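Local atomic coordinates of flagellar hook-associated protein 2 (Bdellovibrio bacteriovorus, PDB entry 6KTY), a protein that probably caps the growing tip of the flagellar filament, where it would promote flagellin polymerisation and keep exported subunits from leaking away. Residues A41-P52 / Q140-Q151; I91-V102 / F113-S121. All blocks are in the same frame, centred on the assembly; numbering follows the deposited sequence.

Overall arrangement
Both contacts belong to one four-stranded antiparallel sheet in this fragment of the cap protein. The order across it is 98-104, 113-119, 45-48, 144-148. Contact 1 pairs 144-148, an outermost strand within this chain, with 45-48. Contact 2 pairs the other outermost strand, 98-104, with 113-119. Their centres lie about 10 Å apart. The inner strands join them: Ser48 N lies 2.6 Å from Leu115 O, and Phe51 N lies 2.7 Å from Phe113 O, both probable hydrogen bonds. Along the chain, contact 2 is nested inside the loop that contact 1 closes. Both contacts also meet a second subunit, whose Phe160 packs on Ala45, Met47, Glu146 and Leu116.

Contact 1 of 2, residues A41-P52 / Q140-Q151; sequences AQKPAAMSNGFP and QDMYFEESRKAQ
Asn49 and Tyr143 make the tight end of this contact. Asn49 N donates to Tyr143 O at 2.9 Å, and Tyr143 N returns a bond to Asn49 OD1. That return bond comes from above the amide carbonyl plane, not onto a lone pair. Asn49 ND2 gives a straight bond (168°) to Asp141 O, 2.8 Å away and close to the amide plane. The two bonds at OD1 and ND2 fix the rotation of the Asn49 amide. Its CG stands between the backbone N and the carbonyl carbon, which turns OD1 to Tyr143 N and ND2 to Asp141 O. Asn49 CB lies over one face of the Tyr143 ring in a CH-pi contact. Beside it the Gln140 amide stacks on the Phe51 ring, planes 13° apart, with NE2 over the ring centre. The same NE2 donates to Gly50 O at 3.1 Å.

Strands 45-48 and 144-148 pair antiparallel at one edge of the four-stranded sheet within this chain. A classic beta bulge interrupts the pairing: Glu145 and Glu146 both face Met47, whose O receives two weak bonds from their N atoms. On the side of Ala46 and Ser147, Ala46 CB sits over one face of the Phe144 ring, 3.9 Å from its centroid. Phe130 meets that ring edge-to-face.

The loose, exposed side holds Glu145 and Glu146. Glu145 OE1 reaches Gly50 N through a water. Next to the second subunit, Arg148 and Gln42 form a polar grip. NH1 of Arg148 donates to a lone pair of Gln42 OE1 at 2.8 Å, and NH2 adds a weak bond. The two planes stand 75° apart. Gln42 NE2 bonds to Leu40 O and to Glu188 of the second subunit, while Lys43 forms a salt bridge with Asp158 of that subunit.

Contact 2 of 2, residues I91-V102 / F113-S121; sequences INAANVGLKAQV and FKLLVSGLS
The Phe113 ring meets Val102 at its edge: methyl CG1 lies near the ring plane, 4.1 Å from CD1. The other flat side groups are amides. Asn92 turns its amide to the backbone of Ala100 in its own segment. Its OD1 accepts from Ala100 N at 2.8 Å, and its ND2 donates to Ala100 O, which lies near the amide plane. This pair of bonds fixes the rotation of the amide and ties helix 84-94 to the strand. The Gln101 amide receives Lys99 NZ at OE1 from above its carbonyl plane. Its NE2 bonds to Leu172 O of the second subunit.

Strands 98-104 and 113-119 form an antiparallel beta hairpin. The axes of 98-102 and 113-119 approach to 4.7 Å, at 160°. Lys99 with Ser118 and Gln101 with Leu116 are the hydrogen-bonded pairs.

Ala100, Val102, Leu115 and Val117 share the face that the helix packs on. There Ile91 comes down from the helix tip to tip with two side chains. Its CD1 meets Val117 CG2 at 3.9 Å and Leu115 CD2 at 4.0 Å. With CG anti to the backbone N (chi1 180°), Leu115 divides its methyls between two partners: CD2 goes to Ile91, and CD1 lies 4.2 Å from Ala100 CB. Val87 and Met88 of the same helix also touch Leu115. Lys99, Gln101, Leu116 and Ser118 line the other face, toward the second subunit. Where the strands part, Leu120 N makes a weak bond to Gly97 O, and a water bridges the same two atoms.

Contact 1 of 2, residues A41-P52 / Q140-Q151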
# COMPACT_ATOMS: atom_id res chain seq x y z
N ALA A 41 -3.64 -15.57 7.82
CA ALA A 41 -4.12 -16.46 8.88
C ALA A 41 -3.52 -16.02 10.24
O ALA A 41 -2.38 -15.58 10.27
CB ALA A 41 -3.75 -17.89 8.56
N GLN A 42 -4.31 -16.11 11.31
CA GLN A 42 -3.94 -15.56 12.62
C GLN A 42 -3.83 -16.69 13.64
O GLN A 42 -4.70 -17.59 13.68
CB GLN A 42 -4.99 -14.56 13.11
CG GLN A 42 -5.39 -13.50 12.15
CD GLN A 42 -4.36 -12.38 12.07
OE1 GLN A 42 -4.04 -11.76 13.06
NE2 GLN A 42 -3.86 -12.13 10.88
N LYS A 43 -2.76 -16.63 14.45
CA LYS A 43 -2.58 -17.50 15.61
C LYS A 43 -3.48 -17.04 16.74
O LYS A 43 -3.65 -15.84 16.93
CB LYS A 43 -1.14 -17.42 16.12
CG LYS A 43 -0.09 -17.89 15.15
CD LYS A 43 1.30 -17.53 15.72
CE LYS A 43 2.32 -17.25 14.62
NZ LYS A 43 2.60 -15.77 14.47
N PRO A 44 -4.01 -17.98 17.54
CA PRO A 44 -4.69 -17.56 18.77
C PRO A 44 -3.62 -16.99 19.70
O PRO A 44 -2.48 -17.48 19.67
CB PRO A 44 -5.26 -18.86 19.32
CG PRO A 44 -4.26 -19.89 18.86
CD PRO A 44 -3.71 -19.42 17.56
N ALA A 45 -3.96 -16.00 20.52
CA ALA A 45 -2.96 -15.38 21.40
C ALA A 45 -3.56 -14.59 22.52
O ALA A 45 -4.74 -14.21 22.45
CB ALA A 45 -1.96 -14.49 20.57
N ALA A 46 -2.78 -14.35 23.57
CA ALA A 46 -3.27 -13.51 24.69
C ALA A 46 -2.10 -12.70 25.24
O ALA A 46 -0.90 -13.12 25.14
CB ALA A 46 -3.97 -14.39 25.83
N MET A 47 -2.39 -11.52 25.73
CA MET A 47 -1.30 -10.66 26.23
C MET A 47 -1.64 -10.21 27.61
O MET A 47 -2.77 -9.78 27.86
CB MET A 47 -1.07 -9.44 25.32
CG MET A 47 0.24 -8.68 25.62
SD MET A 47 0.63 -7.37 24.48
CE MET A 47 1.31 -8.31 23.13
N SER A 48 -0.66 -10.28 28.51
CA SER A 48 -0.91 -9.85 29.91
C SER A 48 -1.06 -8.34 30.11
O SER A 48 -0.71 -7.55 29.23
CB SER A 48 0.19 -10.37 30.85
OG SER A 48 1.34 -9.54 30.76
N ASN A 49 -1.60 -7.96 31.27
CA ASN A 49 -1.38 -6.63 31.84
C ASN A 49 0.11 -6.31 32.01
O ASN A 49 0.97 -7.21 31.93
CB ASN A 49 -2.15 -6.47 33.17
CG ASN A 49 -1.74 -7.51 34.24
OD1 ASN A 49 -1.47 -8.65 33.94
ND2 ASN A 49 -1.71 -7.07 35.49
N GLY A 50 0.41 -5.03 32.19
CA GLY A 50 1.79 -4.53 32.24
C GLY A 50 2.40 -4.70 33.62
O GLY A 50 1.71 -4.58 34.64
N PHE A 51 3.70 -4.97 33.65
CA PHE A 51 4.46 -5.11 34.89
C PHE A 51 5.62 -4.15 34.87
O PHE A 51 6.15 -3.82 33.77
CB PHE A 51 4.97 -6.54 35.02
CG PHE A 51 3.92 -7.51 35.46
CD1 PHE A 51 2.93 -7.94 34.58
CD2 PHE A 51 3.92 -8.01 36.75
CE1 PHE A 51 1.95 -8.84 35.00
CE2 PHE A 51 2.93 -8.92 37.17
CZ PHE A 51 1.94 -9.31 36.31
N PRO A 52 6.07 -3.70 36.07
CA PRO A 52 7.16 -2.75 36.09
C PRO A 52 8.51 -3.35 35.75
O PRO A 52 9.45 -2.62 35.50
CB PRO A 52 7.13 -2.20 37.53
CG PRO A 52 6.52 -3.29 38.36
CD PRO A 52 5.57 -4.03 37.42
N GLN A 140 1.76 -9.05 42.46
CA GLN A 140 0.88 -8.32 41.60
C GLN A 140 0.04 -9.31 40.80
O GLN A 140 0.51 -10.38 40.42
CB GLN A 140 1.71 -7.44 40.66
CG GLN A 140 0.88 -6.55 39.74
CD GLN A 140 1.71 -5.87 38.66
OE1 GLN A 140 2.86 -5.45 38.90
NE2 GLN A 140 1.14 -5.75 37.47
N ASP A 141 -1.20 -8.92 40.52
CA ASP A 141 -2.12 -9.71 39.72
C ASP A 141 -1.67 -9.84 38.27
O ASP A 141 -1.36 -8.83 37.62
CB ASP A 141 -3.50 -9.03 39.73
CG ASP A 141 -4.20 -9.13 41.07
OD1 ASP A 141 -3.92 -10.08 41.85
OD2 ASP A 141 -5.05 -8.26 41.35
N MET A 142 -1.63 -11.07 37.75
CA MET A 142 -1.45 -11.28 36.32
C MET A 142 -2.74 -11.71 35.69
O MET A 142 -3.41 -12.61 36.19
CB MET A 142 -0.40 -12.37 36.00
CG MET A 142 0.13 -12.23 34.60
SD MET A 142 -0.66 -13.31 33.39
CE MET A 142 0.52 -14.67 33.54
N TYR A 143 -3.07 -11.08 34.58
CA TYR A 143 -4.24 -11.45 33.83
C TYR A 143 -4.00 -11.13 32.37
O TYR A 143 -3.17 -10.30 32.02
CB TYR A 143 -5.52 -10.74 34.38
CG TYR A 143 -5.55 -9.22 34.26
CD1 TYR A 143 -4.93 -8.41 35.20
CD2 TYR A 143 -6.26 -8.61 33.22
CE1 TYR A 143 -4.98 -7.02 35.09
CE2 TYR A 143 -6.30 -7.23 33.08
CZ TYR A 143 -5.67 -6.44 34.03
OH TYR A 143 -5.72 -5.09 33.90
N PHE A 144 -4.73 -11.82 31.52
CA PHE A 144 -4.72 -11.56 30.09
C PHE A 144 -5.68 -10.41 29.78
O PHE A 144 -6.88 -10.61 29.74
CB PHE A 144 -5.09 -12.86 29.35
CG PHE A 144 -4.04 -13.96 29.49
CD1 PHE A 144 -2.69 -13.72 29.18
CD2 PHE A 144 -4.41 -15.25 29.86
CE1 PHE A 144 -1.75 -14.71 29.26
CE2 PHE A 144 -3.45 -16.27 29.97
CZ PHE A 144 -2.12 -16.00 29.67
N GLU A 145 -5.13 -9.21 29.59
CA GLU A 145 -5.90 -7.97 29.35
C GLU A 145 -6.52 -8.06 27.95
O GLU A 145 -7.59 -7.51 27.69
CB GLU A 145 -4.95 -6.77 29.43
CG GLU A 145 -5.58 -5.42 29.86
CD GLU A 145 -4.54 -4.30 30.03
OE1 GLU A 145 -3.33 -4.52 29.81
OE2 GLU A 145 -4.94 -3.17 30.40
N GLU A 146 -5.86 -8.79 27.06
CA GLU A 146 -6.35 -8.92 25.71
C GLU A 146 -6.12 -10.32 25.19
O GLU A 146 -5.10 -10.93 25.49
CB GLU A 146 -5.59 -7.91 24.84
CG GLU A 146 -6.44 -6.84 24.15
CD GLU A 146 -5.68 -6.16 23.03
OE1 GLU A 146 -4.76 -5.36 23.35
OE2 GLU A 146 -5.96 -6.46 21.84
N SER A 147 -7.07 -10.86 24.43
CA SER A 147 -6.81 -12.09 23.67
C SER A 147 -7.35 -12.00 22.25
O SER A 147 -8.20 -11.15 21.95
CB SER A 147 -7.39 -13.30 24.38
OG SER A 147 -8.77 -13.15 24.60
N ARG A 148 -6.82 -12.86 21.38
CA ARG A 148 -7.23 -12.95 19.98
C ARG A 148 -7.48 -14.40 19.56
O ARG A 148 -6.72 -15.31 19.92
CB ARG A 148 -6.20 -12.28 19.10
CG ARG A 148 -6.23 -10.73 19.18
CD ARG A 148 -5.28 -10.12 18.18
NE ARG A 148 -5.87 -9.77 16.86
CZ ARG A 148 -5.71 -10.48 15.73
NH1 ARG A 148 -5.05 -11.64 15.70
NH2 ARG A 148 -6.26 -10.04 14.61
N LYS A 149 -8.56 -14.61 18.82
CA LYS A 149 -8.92 -15.93 18.38
C LYS A 149 -8.07 -16.28 17.17
O LYS A 149 -7.63 -15.39 16.43
CB LYS A 149 -10.40 -16.03 17.97
CG LYS A 149 -11.38 -15.56 19.02
CD LYS A 149 -12.78 -15.49 18.40
CE LYS A 149 -13.82 -14.88 19.35
NZ LYS A 149 -14.96 -14.32 18.53
N ALA A 150 -7.83 -17.56 16.99
CA ALA A 150 -7.21 -18.05 15.76
C ALA A 150 -8.15 -17.74 14.59
O ALA A 150 -9.39 -17.84 14.73
CB ALA A 150 -7.00 -19.54 15.84
N GLN A 151 -7.58 -17.40 13.45
CA GLN A 151 -8.37 -17.14 12.25
C GLN A 151 -7.75 -17.68 10.99
O GLN A 151 -6.52 -17.79 10.84
CB GLN A 151 -8.56 -15.65 12.01
CG GLN A 151 -9.29 -14.85 13.10
CD GLN A 151 -9.61 -13.45 12.59
OE1 GLN A 151 -10.19 -13.30 11.51
NE2 GLN A 151 -9.23 -12.42 13.35
O HOH W 1 -3.30 -13.21 16.57
O HOH W 2 -1.41 -2.68 31.21

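Contact 2 of 2, residues I91-V102 / F113-S121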
# COMPACT_ATOMS: atom_id res chain seq x y z
N ILE A 91 6.22 -21.79 30.56
CA ILE A 91 5.25 -22.02 29.47
C ILE A 91 6.00 -22.62 28.30
O ILE A 91 5.59 -23.65 27.79
CB ILE A 91 4.45 -20.77 29.04
CG1 ILE A 91 3.52 -20.31 30.17
CG2 ILE A 91 3.63 -21.04 27.80
CD1 ILE A 91 2.92 -18.86 29.98
N ASN A 92 7.14 -22.05 27.90
CA ASN A 92 7.84 -22.64 26.76
C ASN A 92 8.31 -24.09 27.08
O ASN A 92 8.16 -24.98 26.25
CB ASN A 92 9.02 -21.78 26.31
CG ASN A 92 8.56 -20.49 25.64
OD1 ASN A 92 7.49 -20.45 25.01
ND2 ASN A 92 9.36 -19.41 25.78
N ALA A 93 8.82 -24.32 28.30
CA ALA A 93 9.37 -25.65 28.64
C ALA A 93 8.26 -26.69 28.77
O ALA A 93 8.52 -27.86 28.64
CB ALA A 93 10.19 -25.60 29.92
N ALA A 94 7.03 -26.26 29.04
CA ALA A 94 5.90 -27.19 29.15
C ALA A 94 5.59 -27.90 27.83
O ALA A 94 4.98 -28.96 27.83
CB ALA A 94 4.67 -26.44 29.62
N ASN A 95 5.94 -27.29 26.69
CA ASN A 95 5.72 -27.93 25.39
C ASN A 95 4.22 -28.26 25.14
O ASN A 95 3.89 -29.36 24.74
CB ASN A 95 6.61 -29.18 25.27
CG ASN A 95 6.92 -29.56 23.81
OD1 ASN A 95 7.28 -28.71 23.00
ND2 ASN A 95 6.75 -30.82 23.47
N VAL A 96 3.34 -27.31 25.39
CA VAL A 96 1.90 -27.55 25.25
C VAL A 96 1.29 -26.87 24.00
O VAL A 96 0.09 -26.58 23.97
CB VAL A 96 1.14 -27.16 26.55
CG1 VAL A 96 1.58 -28.09 27.68
CG2 VAL A 96 1.38 -25.70 26.91
N GLY A 97 2.12 -26.59 22.99
CA GLY A 97 1.68 -25.97 21.75
C GLY A 97 1.63 -24.45 21.80
O GLY A 97 0.96 -23.82 20.97
N LEU A 98 2.29 -23.87 22.82
CA LEU A 98 2.27 -22.44 23.06
C LEU A 98 3.69 -21.88 23.05
O LEU A 98 4.64 -22.58 23.38
CB LEU A 98 1.58 -22.12 24.39
CG LEU A 98 0.10 -22.54 24.44
CD1 LEU A 98 -0.41 -22.30 25.83
CD2 LEU A 98 -0.75 -21.83 23.43
N LYS A 99 3.83 -20.64 22.60
CA LYS A 99 5.13 -19.95 22.61
C LYS A 99 4.91 -18.65 23.37
O LYS A 99 3.96 -17.92 23.09
CB LYS A 99 5.61 -19.67 21.17
CG LYS A 99 6.75 -18.63 21.02
CD LYS A 99 6.87 -18.17 19.54
CE LYS A 99 7.00 -16.67 19.39
NZ LYS A 99 5.84 -15.91 20.00
N ALA A 100 5.74 -18.39 24.38
CA ALA A 100 5.58 -17.24 25.22
C ALA A 100 6.78 -16.34 24.98
O ALA A 100 7.88 -16.81 24.75
CB ALA A 100 5.52 -17.66 26.68
N GLN A 101 6.56 -15.04 25.05
CA GLN A 101 7.68 -14.11 25.14
C GLN A 101 7.28 -12.90 25.95
O GLN A 101 6.07 -12.61 26.13
CB GLN A 101 8.18 -13.74 23.74
CG GLN A 101 7.14 -13.00 22.89
CD GLN A 101 7.62 -12.80 21.42
OE1 GLN A 101 7.74 -13.76 20.65
NE2 GLN A 101 7.89 -11.56 21.06
N VAL A 102 8.26 -12.15 26.43
CA VAL A 102 7.90 -10.93 27.17
C VAL A 102 8.19 -9.74 26.25
O VAL A 102 9.27 -9.63 25.72
CB VAL A 102 8.69 -10.81 28.48
CG1 VAL A 102 8.42 -9.47 29.13
CG2 VAL A 102 8.33 -11.99 29.41
N PHE A 113 6.21 -4.02 30.84
CA PHE A 113 6.51 -5.41 30.45
C PHE A 113 5.25 -6.27 30.40
O PHE A 113 4.46 -6.27 31.35
CB PHE A 113 7.56 -6.04 31.37
CG PHE A 113 8.92 -5.39 31.27
CD1 PHE A 113 9.81 -5.75 30.27
CD2 PHE A 113 9.30 -4.42 32.17
CE1 PHE A 113 11.08 -5.16 30.19
CE2 PHE A 113 10.55 -3.81 32.08
CZ PHE A 113 11.44 -4.18 31.09
N LYS A 114 5.04 -6.97 29.29
CA LYS A 114 3.88 -7.85 29.13
C LYS A 114 4.22 -9.22 28.63
O LYS A 114 5.15 -9.39 27.82
CB LYS A 114 2.87 -7.19 28.22
CG LYS A 114 2.24 -5.97 28.85
CD LYS A 114 1.41 -5.25 27.85
CE LYS A 114 0.82 -3.99 28.48
NZ LYS A 114 -0.11 -3.27 27.60
N LEU A 115 3.50 -10.21 29.14
CA LEU A 115 3.65 -11.58 28.68
C LEU A 115 2.72 -11.76 27.49
O LEU A 115 1.53 -11.42 27.58
CB LEU A 115 3.32 -12.59 29.78
CG LEU A 115 3.44 -14.08 29.42
CD1 LEU A 115 4.91 -14.50 29.32
CD2 LEU A 115 2.71 -14.91 30.46
N LEU A 116 3.28 -12.22 26.38
CA LEU A 116 2.51 -12.56 25.18
C LEU A 116 2.57 -14.07 25.01
O LEU A 116 3.66 -14.66 24.93
CB LEU A 116 3.12 -11.87 23.95
CG LEU A 116 2.66 -12.35 22.54
CD1 LEU A 116 1.20 -11.97 22.33
CD2 LEU A 116 3.52 -11.73 21.41
N VAL A 117 1.42 -14.72 24.92
CA VAL A 117 1.40 -16.18 24.74
C VAL A 117 0.61 -16.45 23.43
O VAL A 117 -0.53 -16.00 23.30
CB VAL A 117 0.75 -16.86 25.94
CG1 VAL A 117 0.67 -18.36 25.76
CG2 VAL A 117 1.49 -16.50 27.26
N SER A 118 1.20 -17.17 22.49
CA SER A 118 0.53 -17.42 21.22
C SER A 118 0.57 -18.91 20.85
O SER A 118 1.52 -19.61 21.19
CB SER A 118 1.16 -16.55 20.16
OG SER A 118 2.45 -17.07 19.84
N GLY A 119 -0.49 -19.39 20.20
CA GLY A 119 -0.51 -20.75 19.64
C GLY A 119 0.55 -20.82 18.57
O GLY A 119 1.04 -19.79 18.10
N LEU A 120 0.93 -22.03 18.18
CA LEU A 120 1.92 -22.19 17.12
C LEU A 120 1.26 -22.30 15.75
O LEU A 120 1.93 -22.15 14.74
CB LEU A 120 2.79 -23.42 17.38
CG LEU A 120 3.73 -23.31 18.59
CD1 LEU A 120 4.33 -24.68 18.93
CD2 LEU A 120 4.84 -22.29 18.30
N SER A 121 -0.06 -22.56 15.71
CA SER A 121 -0.78 -22.76 14.43
C SER A 121 -1.84 -21.71 14.24
O SER A 121 -2.49 -21.28 15.19
CB SER A 121 -1.47 -24.12 14.38
OG SER A 121 -0.51 -25.15 14.48
O HOH W 3 -0.73 -24.30 18.88